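Local atomic coordinates of L-lysine 6-oxidase (Marinomonas mediterranea, PDB entry 3WEU), a protein that oxidises the side-chain amine of free L-lysine with a cysteine tryptophylquinone cofactor, releasing ammonium and the hydrogen peroxide that makes it antibacterial. Residues T150-I155 / L182-T187; W85-A90 / L193-G198; I137-R142 / N156-T161; G10-G15 / A242-G247. All blocks are in the same frame, centred on the assembly; numbering follows the deposited sequence. Where two conformers were deposited one is given.

Contact 1: residues T150-I155 / L182-T187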
# COMPACT_ATOMS: atom_id res chain seq x y z
N THR A 150 4.61 -40.42 21.38
CA THR A 150 4.62 -39.11 20.74
C THR A 150 4.01 -39.25 19.37
O THR A 150 4.45 -40.09 18.59
CB THR A 150 6.02 -38.58 20.53
OG1 THR A 150 6.70 -38.48 21.77
CG2 THR A 150 5.99 -37.19 19.94
N VAL A 151 2.98 -38.45 19.06
CA VAL A 151 2.47 -38.35 17.69
C VAL A 151 2.13 -36.91 17.30
O VAL A 151 1.43 -36.21 18.04
CB VAL A 151 1.29 -39.30 17.46
CG1 VAL A 151 0.24 -39.12 18.45
CG2 VAL A 151 0.68 -39.13 16.06
N GLU A 152 2.64 -36.46 16.17
CA GLU A 152 2.34 -35.13 15.67
C GLU A 152 0.92 -35.07 15.13
O GLU A 152 0.39 -36.04 14.55
CB GLU A 152 3.35 -34.78 14.58
CG GLU A 152 3.48 -33.30 14.31
CD GLU A 152 4.03 -32.46 15.49
OE1 GLU A 152 4.51 -33.06 16.51
OE2 GLU A 152 4.08 -31.20 15.28
N ILE A 153 0.27 -33.95 15.32
CA ILE A 153 -0.98 -33.70 14.58
C ILE A 153 -0.57 -33.04 13.28
O ILE A 153 -0.68 -31.83 13.07
CB ILE A 153 -1.96 -32.82 15.40
CG1 ILE A 153 -2.21 -33.36 16.81
CG2 ILE A 153 -3.31 -32.69 14.73
CD1 ILE A 153 -2.82 -32.27 17.72
N SER A 154 -0.14 -33.86 12.32
CA SER A 154 0.56 -33.37 11.14
C SER A 154 -0.25 -33.56 9.86
O SER A 154 -1.02 -34.49 9.78
CB SER A 154 1.84 -34.17 10.99
OG SER A 154 2.48 -33.89 9.78
N ILE A 155 0.08 -32.76 8.86
CA ILE A 155 -0.51 -32.94 7.51
C ILE A 155 0.02 -34.20 6.92
O ILE A 155 -0.59 -34.69 6.01
CB ILE A 155 -0.22 -31.79 6.56
CG1 ILE A 155 1.26 -31.68 6.22
CG2 ILE A 155 -0.84 -30.53 7.13
CD1 ILE A 155 1.54 -30.68 5.11
N LEU A 182 -0.70 -28.86 13.73
CA LEU A 182 -1.48 -28.22 14.80
C LEU A 182 -0.94 -28.47 16.23
O LEU A 182 -1.40 -27.91 17.21
CB LEU A 182 -2.88 -28.70 14.67
CG LEU A 182 -3.94 -27.75 14.01
CD1 LEU A 182 -3.62 -26.41 13.38
CD2 LEU A 182 -5.21 -28.49 13.68
N GLY A 183 -0.01 -29.41 16.33
CA GLY A 183 0.67 -29.66 17.56
C GLY A 183 1.10 -31.10 17.72
O GLY A 183 1.35 -31.77 16.74
N THR A 184 1.21 -31.53 18.97
CA THR A 184 1.84 -32.82 19.29
C THR A 184 1.12 -33.46 20.47
O THR A 184 0.84 -32.79 21.47
CB THR A 184 3.32 -32.60 19.67
OG1 THR A 184 4.01 -31.76 18.73
CG2 THR A 184 4.05 -33.92 19.83
N LEU A 185 0.81 -34.76 20.41
CA LEU A 185 0.27 -35.50 21.54
C LEU A 185 1.40 -36.37 22.08
O LEU A 185 2.22 -36.92 21.31
CB LEU A 185 -0.86 -36.46 21.18
CG LEU A 185 -2.07 -35.86 20.51
CD1 LEU A 185 -3.18 -36.88 20.45
CD2 LEU A 185 -2.52 -34.59 21.26
N ARG A 186 1.51 -36.40 23.40
CA ARG A 186 2.43 -37.30 24.05
C ARG A 186 1.74 -38.03 25.19
O ARG A 186 0.66 -37.61 25.64
CB ARG A 186 3.61 -36.54 24.62
CG ARG A 186 4.61 -36.12 23.61
CD ARG A 186 5.66 -35.24 24.26
NE ARG A 186 6.83 -34.99 23.39
CZ ARG A 186 7.99 -35.67 23.41
NH1 ARG A 186 8.18 -36.72 24.17
NH2 ARG A 186 8.95 -35.32 22.59
N THR A 187 2.40 -39.04 25.71
CA THR A 187 2.11 -39.58 27.00
C THR A 187 3.38 -39.54 27.81
O THR A 187 4.47 -39.54 27.25
CB THR A 187 1.62 -41.03 27.02
OG1 THR A 187 2.58 -41.86 26.36
CG2 THR A 187 0.17 -41.12 26.39
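Val151 and Leu185 form a hydrogen-bonded pair between two antiparallel beta strands, 150-154 and 183-187. The strands belong to the mixed sheet of the N-terminal region. Their axes come within 4.5 Å.

Backbone bonds set the register. Val151 N gives to Leu185 O and Leu185 N gives back to Val151 O, each at 2.8 Å. Ile153 N reaches Gly183 O. Leu182 N closes the row on Ile153 O at 3.0 Å, just where the chain turns a corner at Leu182. At that corner Ile153 CG2 also touches Leu182 CB.

Apolar contacts lie on the face of Val151, Ile153 and Leu185. Val151 CG1 runs alongside Leu185 CB at 4.0 Å, and Ile153 CD1 meets Leu185 CD2. This face looks toward strand 80-91, where Ile153 packs on Leu89 and Leu185 on Val87.

Polar groups gather on the other face. Thr150 OG1 sits over one face of the Arg186 guanidinium, offset toward its rim, but does not bond there. The polar end of Arg186 is held by a salt bridge to Asp20. Glu152 bends at chi2 (64°), which brings OE1 to Thr184 OG1 and lays CD against Gly183 O. Its OE2 bonds to Ser181 OG and Tyr199 OH, while Arg58 NH1 bonds to Thr184 OG1. Thr184 OG1 donates to Glu152 OE1 at 2.6 Å, arriving 39° out of the carboxylate plane.

Contact 2: residues W85-A90 / L193-G198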
# COMPACT_ATOMS: atom_id res chain seq x y z
N TRP A 85 -5.97 -41.99 24.59
CA TRP A 85 -6.49 -40.66 24.53
C TRP A 85 -6.62 -40.32 23.08
O TRP A 85 -5.70 -40.56 22.33
CB TRP A 85 -5.44 -39.71 25.18
CG TRP A 85 -5.04 -40.01 26.57
CD1 TRP A 85 -3.98 -40.76 27.01
CD2 TRP A 85 -5.66 -39.49 27.73
NE1 TRP A 85 -3.92 -40.75 28.37
CE2 TRP A 85 -4.92 -39.95 28.85
CE3 TRP A 85 -6.75 -38.63 27.93
CZ2 TRP A 85 -5.27 -39.62 30.15
CZ3 TRP A 85 -7.06 -38.29 29.19
CH2 TRP A 85 -6.34 -38.78 30.31
N THR A 86 -7.75 -39.73 22.68
CA THR A 86 -7.96 -39.30 21.35
C THR A 86 -8.32 -37.84 21.40
O THR A 86 -9.27 -37.43 22.06
CB THR A 86 -9.09 -40.13 20.69
OG1 THR A 86 -8.62 -41.49 20.61
CG2 THR A 86 -9.36 -39.66 19.38
N VAL A 87 -7.50 -37.04 20.75
CA VAL A 87 -7.71 -35.60 20.76
C VAL A 87 -7.94 -35.09 19.38
O VAL A 87 -7.12 -35.35 18.42
CB VAL A 87 -6.48 -34.88 21.36
CG1 VAL A 87 -6.72 -33.38 21.33
CG2 VAL A 87 -6.21 -35.40 22.75
N HIS A 88 -9.04 -34.38 19.22
CA HIS A 88 -9.35 -33.81 17.95
C HIS A 88 -9.38 -32.26 17.98
O HIS A 88 -10.35 -31.67 18.41
CB HIS A 88 -10.69 -34.38 17.41
CG HIS A 88 -10.99 -34.01 15.97
ND1 HIS A 88 -12.11 -34.48 15.30
CD2 HIS A 88 -10.34 -33.21 15.10
CE1 HIS A 88 -12.12 -33.99 14.08
NE2 HIS A 88 -11.03 -33.26 13.91
N LEU A 89 -8.31 -31.64 17.51
CA LEU A 89 -8.17 -30.20 17.51
C LEU A 89 -8.47 -29.69 16.11
O LEU A 89 -8.18 -30.39 15.13
CB LEU A 89 -6.72 -29.83 17.85
CG LEU A 89 -6.16 -30.31 19.19
CD1 LEU A 89 -4.75 -29.71 19.44
CD2 LEU A 89 -7.08 -30.03 20.35
N ALA A 90 -9.03 -28.50 15.98
CA ALA A 90 -9.25 -27.84 14.69
C ALA A 90 -9.25 -26.33 14.84
O ALA A 90 -9.35 -25.79 15.96
CB ALA A 90 -10.58 -28.28 14.04
N LEU A 193 -1.86 -38.18 29.39
CA LEU A 193 -1.80 -37.39 28.17
C LEU A 193 -1.14 -36.02 28.36
O LEU A 193 -1.39 -35.35 29.38
CB LEU A 193 -3.22 -37.18 27.67
CG LEU A 193 -3.40 -36.20 26.51
CD1 LEU A 193 -2.77 -36.71 25.26
CD2 LEU A 193 -4.90 -35.90 26.21
N ILE A 194 -0.34 -35.61 27.42
CA ILE A 194 0.17 -34.24 27.32
C ILE A 194 -0.18 -33.73 25.98
O ILE A 194 0.18 -34.33 24.96
CB ILE A 194 1.72 -34.19 27.51
CG1 ILE A 194 2.05 -34.57 28.92
CG2 ILE A 194 2.29 -32.80 27.19
CD1 ILE A 194 3.50 -35.00 29.17
N VAL A 195 -0.93 -32.64 25.92
CA VAL A 195 -1.18 -32.02 24.65
C VAL A 195 -0.40 -30.75 24.48
O VAL A 195 -0.40 -29.90 25.35
CB VAL A 195 -2.66 -31.65 24.50
CG1 VAL A 195 -2.92 -31.03 23.12
CG2 VAL A 195 -3.55 -32.85 24.78
N LEU A 196 0.33 -30.66 23.38
CA LEU A 196 1.06 -29.51 23.00
C LEU A 196 0.39 -29.01 21.74
O LEU A 196 -0.04 -29.82 20.87
CB LEU A 196 2.51 -29.88 22.75
CG LEU A 196 3.30 -30.34 23.97
CD1 LEU A 196 4.39 -31.31 23.65
CD2 LEU A 196 3.98 -29.15 24.58
N GLY A 197 0.28 -27.70 21.63
CA GLY A 197 -0.42 -27.04 20.53
C GLY A 197 0.54 -26.56 19.47
O GLY A 197 1.63 -27.06 19.32
N GLY A 198 0.11 -25.54 18.75
CA GLY A 198 0.84 -24.96 17.64
C GLY A 198 2.19 -24.34 17.93
O GLY A 198 2.65 -24.19 19.11
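Leu193 CB lies over one face of the Trp85 indole, above the five-membered ring. It stands 3.4 Å from the centroid of that ring of Trp85, in a CH-pi contact 10° off the ring normal. The methyl Leu193 CD2 reaches the six-membered ring, 3.7 Å from Trp85 CE3. Val226 and Cys228 of strand 223-232 and Val144 also pack on Trp85. Trp85 NE1 gives its hydrogen to Gly191 O, just before the second strand.

The strands 85-90 and 193-196 run nearly parallel, but their axes are 9.0 Å apart. They are not paired with each other. Their side chains meet between the two strands and make nearly all the contact. In Leu193, chi1 of 171° and chi2 of 67° together place CD2 between Trp85 and Val87. Val87 CG2 takes this methyl at 3.7 Å and then meets Val195 CG2 at 4.2 Å. Farther along, Leu89 CD1 reaches Val195 CG1 at 4.3 Å. Phe63 of strand 58-66 packs on both Leu193 and Val195.

The contact is therefore essentially apolar and buried. Dispersion and burial hold it, and the polar atom among the touching side chains, Trp85 NE1, is satisfied by Gly191.

Contact 3: residues I137-R142 / N156-T161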
# COMPACT_ATOMS: atom_id res chain seq x y z
N ILE A 137 -8.95 -25.56 9.36
CA ILE A 137 -7.77 -26.39 9.50
C ILE A 137 -8.17 -27.53 10.38
O ILE A 137 -8.41 -27.36 11.60
CB ILE A 137 -6.55 -25.68 10.11
CG1 ILE A 137 -6.18 -24.43 9.33
CG2 ILE A 137 -5.33 -26.63 10.10
CD1 ILE A 137 -4.95 -23.69 9.86
N ASP A 138 -8.24 -28.73 9.77
CA ASP A 138 -8.69 -29.92 10.40
C ASP A 138 -7.93 -31.14 9.82
O ASP A 138 -8.07 -31.52 8.62
CB ASP A 138 -10.18 -30.07 10.14
CG ASP A 138 -10.77 -31.35 10.71
OD1 ASP A 138 -10.11 -32.05 11.52
OD2 ASP A 138 -11.95 -31.65 10.41
N LEU A 139 -7.10 -31.74 10.66
CA LEU A 139 -6.19 -32.80 10.25
C LEU A 139 -6.65 -34.07 10.85
O LEU A 139 -5.97 -35.08 10.78
CB LEU A 139 -4.79 -32.47 10.69
CG LEU A 139 -4.23 -31.13 10.22
CD1 LEU A 139 -2.77 -31.00 10.66
CD2 LEU A 139 -4.33 -30.89 8.71
N GLY A 140 -7.87 -34.05 11.40
CA GLY A 140 -8.43 -35.22 12.07
C GLY A 140 -7.87 -35.38 13.47
O GLY A 140 -6.95 -34.63 13.84
N PRO A 141 -8.41 -36.36 14.21
CA PRO A 141 -8.08 -36.82 15.50
C PRO A 141 -6.77 -37.57 15.42
O PRO A 141 -6.35 -37.97 14.31
CB PRO A 141 -9.25 -37.71 15.89
CG PRO A 141 -9.76 -38.27 14.61
CD PRO A 141 -9.56 -37.13 13.66
N ARG A 142 -6.03 -37.48 16.51
CA ARG A 142 -4.88 -38.35 16.70
C ARG A 142 -5.13 -39.03 18.01
O ARG A 142 -5.83 -38.47 18.88
CB ARG A 142 -3.56 -37.57 16.78
CG ARG A 142 -3.07 -36.84 15.55
CD ARG A 142 -2.81 -37.75 14.35
NE ARG A 142 -2.52 -37.00 13.16
CZ ARG A 142 -3.43 -36.43 12.38
NH1 ARG A 142 -4.70 -36.47 12.68
NH2 ARG A 142 -3.05 -35.74 11.33
N ASN A 156 1.09 -34.74 7.48
CA ASN A 156 1.67 -36.01 6.95
C ASN A 156 1.20 -37.29 7.66
O ASN A 156 1.65 -38.36 7.33
CB ASN A 156 3.19 -35.88 6.99
CG ASN A 156 3.68 -34.79 6.08
OD1 ASN A 156 3.18 -34.63 4.98
ND2 ASN A 156 4.64 -34.00 6.51
N ASN A 157 0.28 -37.24 8.62
CA ASN A 157 -0.18 -38.51 9.26
C ASN A 157 -1.68 -38.46 9.53
O ASN A 157 -2.21 -38.90 10.53
CB ASN A 157 0.69 -38.80 10.47
CG ASN A 157 0.49 -37.78 11.59
OD1 ASN A 157 -0.18 -36.73 11.40
ND2 ASN A 157 0.93 -38.16 12.79
N ILE A 158 -2.38 -37.87 8.58
CA ILE A 158 -3.81 -37.77 8.70
C ILE A 158 -4.28 -39.20 8.53
O ILE A 158 -3.95 -39.80 7.55
CB ILE A 158 -4.39 -36.92 7.53
CG1 ILE A 158 -3.97 -35.47 7.67
CG2 ILE A 158 -5.92 -37.11 7.46
CD1 ILE A 158 -4.06 -34.68 6.39
N PRO A 159 -5.07 -39.72 9.46
CA PRO A 159 -5.56 -41.09 9.26
C PRO A 159 -6.41 -41.29 7.98
O PRO A 159 -7.13 -40.39 7.57
CB PRO A 159 -6.40 -41.38 10.49
CG PRO A 159 -6.28 -40.17 11.36
CD PRO A 159 -5.62 -39.07 10.65
N GLU A 160 -6.29 -42.46 7.36
CA GLU A 160 -7.05 -42.77 6.13
C GLU A 160 -8.57 -42.75 6.40
O GLU A 160 -9.34 -42.43 5.53
CB GLU A 160 -6.63 -44.16 5.58
CG GLU A 160 -5.26 -44.15 4.97
CD GLU A 160 -4.90 -45.49 4.34
OE1 GLU A 160 -5.82 -46.23 3.93
OE2 GLU A 160 -3.69 -45.80 4.27
N THR A 161 -9.00 -43.08 7.61
CA THR A 161 -10.43 -43.01 7.95
C THR A 161 -11.02 -41.59 8.06
O THR A 161 -12.24 -41.47 8.26
CB THR A 161 -10.71 -43.76 9.24
OG1 THR A 161 -9.85 -43.25 10.28
CG2 THR A 161 -10.46 -45.28 9.04
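Asn157 OD1 takes two N-H groups of Arg142. The bond from Arg142 NH2 is 3.0 Å long; the one from Arg142 NE is weak. OD1 lies at the edge of the guanidinium, and the amide plane is turned 71° against it. With chi1 at 68°, the amide of Asn157 is turned toward strand 150-154. There OD1 also accepts from Ser154 N, and ND2 gives to Glu152 O.

The rest of the guanidinium is bound by backbone carbonyls. Arg142 NH1 and NH2 both point at Leu139 O, end-on, at 2.7 Å from NH1. NH1 also gives to Pro141 O at 2.8 Å. NH2 has a further acceptor in Ser154 O, and NE a weak one in Glu152 O. The carbonyl Asn157 O lies 3.0 Å above the guanidinium plane, toward its rim, without bonding.

Strand 137-145 is interrupted here. Asp138 OD1 accepts from Gly140 N at 3.0 Å, an Asx turn. Asp138 also bonds to His88 NE2 through OD1 and to Tyr162 OH through OD2.

Carbon atoms fill in around the polar groups. Pro159 CD is 3.4 Å from Arg142 NH1, over the guanidinium. Pro159 CG touches Pro141 O, and Ile158 CG1 lies 3.7 Å from Leu139 O.

Contact 4: residues G10-G15 / A242-G247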
# COMPACT_ATOMS: atom_id res chain seq x y z
N GLY A 10 -8.48 -28.09 29.01
CA GLY A 10 -7.03 -27.93 29.05
C GLY A 10 -6.57 -26.69 28.32
O GLY A 10 -7.26 -26.17 27.44
N VAL A 11 -5.37 -26.22 28.67
CA VAL A 11 -4.82 -25.07 28.06
C VAL A 11 -3.39 -25.28 27.71
O VAL A 11 -2.61 -25.57 28.58
CB VAL A 11 -4.96 -23.85 29.01
CG1 VAL A 11 -4.22 -22.62 28.43
CG2 VAL A 11 -6.44 -23.56 29.25
N ALA A 12 -3.05 -25.14 26.44
CA ALA A 12 -1.68 -25.19 25.98
C ALA A 12 -1.38 -23.84 25.35
O ALA A 12 -2.31 -23.07 24.98
CB ALA A 12 -1.52 -26.28 24.93
N ARG A 13 -0.09 -23.57 25.16
CA ARG A 13 0.28 -22.32 24.54
C ARG A 13 1.32 -22.50 23.48
O ARG A 13 2.26 -23.29 23.60
CB ARG A 13 0.71 -21.31 25.60
CG ARG A 13 -0.36 -21.17 26.66
CD ARG A 13 -0.15 -20.01 27.62
NE ARG A 13 -1.05 -18.99 27.14
CZ ARG A 13 -2.26 -18.74 27.61
NH1 ARG A 13 -2.75 -19.37 28.66
NH2 ARG A 13 -2.97 -17.81 27.01
N LEU A 14 1.14 -21.73 22.43
CA LEU A 14 2.00 -21.77 21.27
C LEU A 14 3.46 -21.52 21.62
O LEU A 14 3.78 -20.73 22.52
CB LEU A 14 1.59 -20.64 20.29
CG LEU A 14 0.21 -20.67 19.71
CD1 LEU A 14 0.06 -19.45 18.82
CD2 LEU A 14 -0.03 -21.99 18.95
N GLY A 15 4.34 -22.14 20.85
CA GLY A 15 5.77 -21.92 20.98
C GLY A 15 6.50 -22.30 19.71
O GLY A 15 6.25 -23.37 19.11
N ALA A 242 -13.27 -34.42 27.79
CA ALA A 242 -12.91 -33.08 28.19
C ALA A 242 -12.71 -32.31 26.92
O ALA A 242 -13.06 -32.79 25.82
CB ALA A 242 -11.60 -33.12 29.04
N TRP A 243 -12.21 -31.08 27.06
CA TRP A 243 -11.93 -30.21 25.96
C TRP A 243 -10.52 -29.69 26.11
O TRP A 243 -9.91 -29.78 27.20
CB TRP A 243 -12.95 -29.06 25.89
CG TRP A 243 -13.18 -28.57 24.53
CD1 TRP A 243 -12.62 -27.49 23.96
CD2 TRP A 243 -14.04 -29.15 23.53
NE1 TRP A 243 -13.03 -27.36 22.66
CE2 TRP A 243 -13.93 -28.36 22.38
CE3 TRP A 243 -14.89 -30.24 23.51
CZ2 TRP A 243 -14.67 -28.61 21.21
CZ3 TRP A 243 -15.59 -30.53 22.33
CH2 TRP A 243 -15.49 -29.71 21.22
N MET A 244 -10.01 -29.14 25.03
CA MET A 244 -8.68 -28.63 24.97
C MET A 244 -8.65 -27.32 24.18
O MET A 244 -9.19 -27.26 23.07
CB MET A 244 -7.76 -29.68 24.31
CG MET A 244 -6.35 -29.21 24.09
SD MET A 244 -5.52 -29.17 25.65
CE MET A 244 -4.19 -28.13 25.23
N VAL A 245 -7.93 -26.33 24.69
CA VAL A 245 -7.79 -25.07 23.99
C VAL A 245 -6.33 -24.67 23.91
O VAL A 245 -5.60 -24.75 24.88
CB VAL A 245 -8.58 -23.98 24.74
CG1 VAL A 245 -8.44 -22.65 24.02
CG2 VAL A 245 -10.04 -24.41 24.81
N VAL A 246 -5.92 -24.18 22.76
CA VAL A 246 -4.59 -23.65 22.55
C VAL A 246 -4.67 -22.09 22.48
O VAL A 246 -5.52 -21.53 21.76
CB VAL A 246 -3.93 -24.17 21.30
CG1 VAL A 246 -2.51 -23.60 21.22
CG2 VAL A 246 -3.87 -25.66 21.32
N GLY A 247 -3.86 -21.44 23.31
CA GLY A 247 -3.71 -20.01 23.27
C GLY A 247 -2.35 -19.56 22.84
O GLY A 247 -1.35 -20.34 22.83
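Met244 reaches from strand 242-247 across to strand 10-13. Its CG is anti to the backbone N (chi1 175°), and a bend at chi2 (74°) turns the thioether toward the neighbouring strand. From CB the chain passes through CG to SD, which lies 3.8 Å from Gly10 C. With no side chain on Gly10, the sulfur can sit close to the backbone. CE ends 3.4 Å from Ala12 N; its modelled approach to Ala12 CB is unusually short and doubtful in detail. Outside the pair, Met244 packs on Phe63, Gln61 and Val226.

The two strands are parallel neighbours in the mixed sheet. Strands 4-13 and 237-247, far apart in sequence, thus lie side by side. The N-H groups of Gly10, Ala12 and Leu14 bond to the carbonyls of Trp243, Val245 and Gly247. Val245 N and Gly247 N bond back to Gly10 O and Ala12 O, the latter at 2.8 Å. Leu14 CD2 meets Val246 CG1 at 3.7 Å.

On the face of Val11 and Val245, Arg13 CB passes 3.6 Å from Gly247 O. In the conformer given, its guanidinium forms a salt bridge to Glu452 and bonds to Ser248 O. The strand pair thus rests on buried backbone bonds, with apolar packing on the Met244 face and valines on the other.

How the contacts relate
All four contacts reach one mixed sheet of the N-terminal region; the 156-161 side of contact 3 is loop. Contacts 1 and 2, with centres about 7 Å apart, are joined where strands 181-187 and 193-196 pair, with a probable hydrogen bond from Thr184 N to Leu196 O at 2.8 Å. Contact 3 is about 10 Å from contact 1, centre to centre. It joins contact 2 through Val87 N and Arg142 O, 2.9 Å apart. Between centres, contact 4 lies about 8 Å from contact 2, where Met244 CE meets Val195 CG1, and about 18 Å from contact 3. Along the chain, contact 4 encloses the others. The cofactor residues, Cys516 and Trp581, lie outside all eight segments.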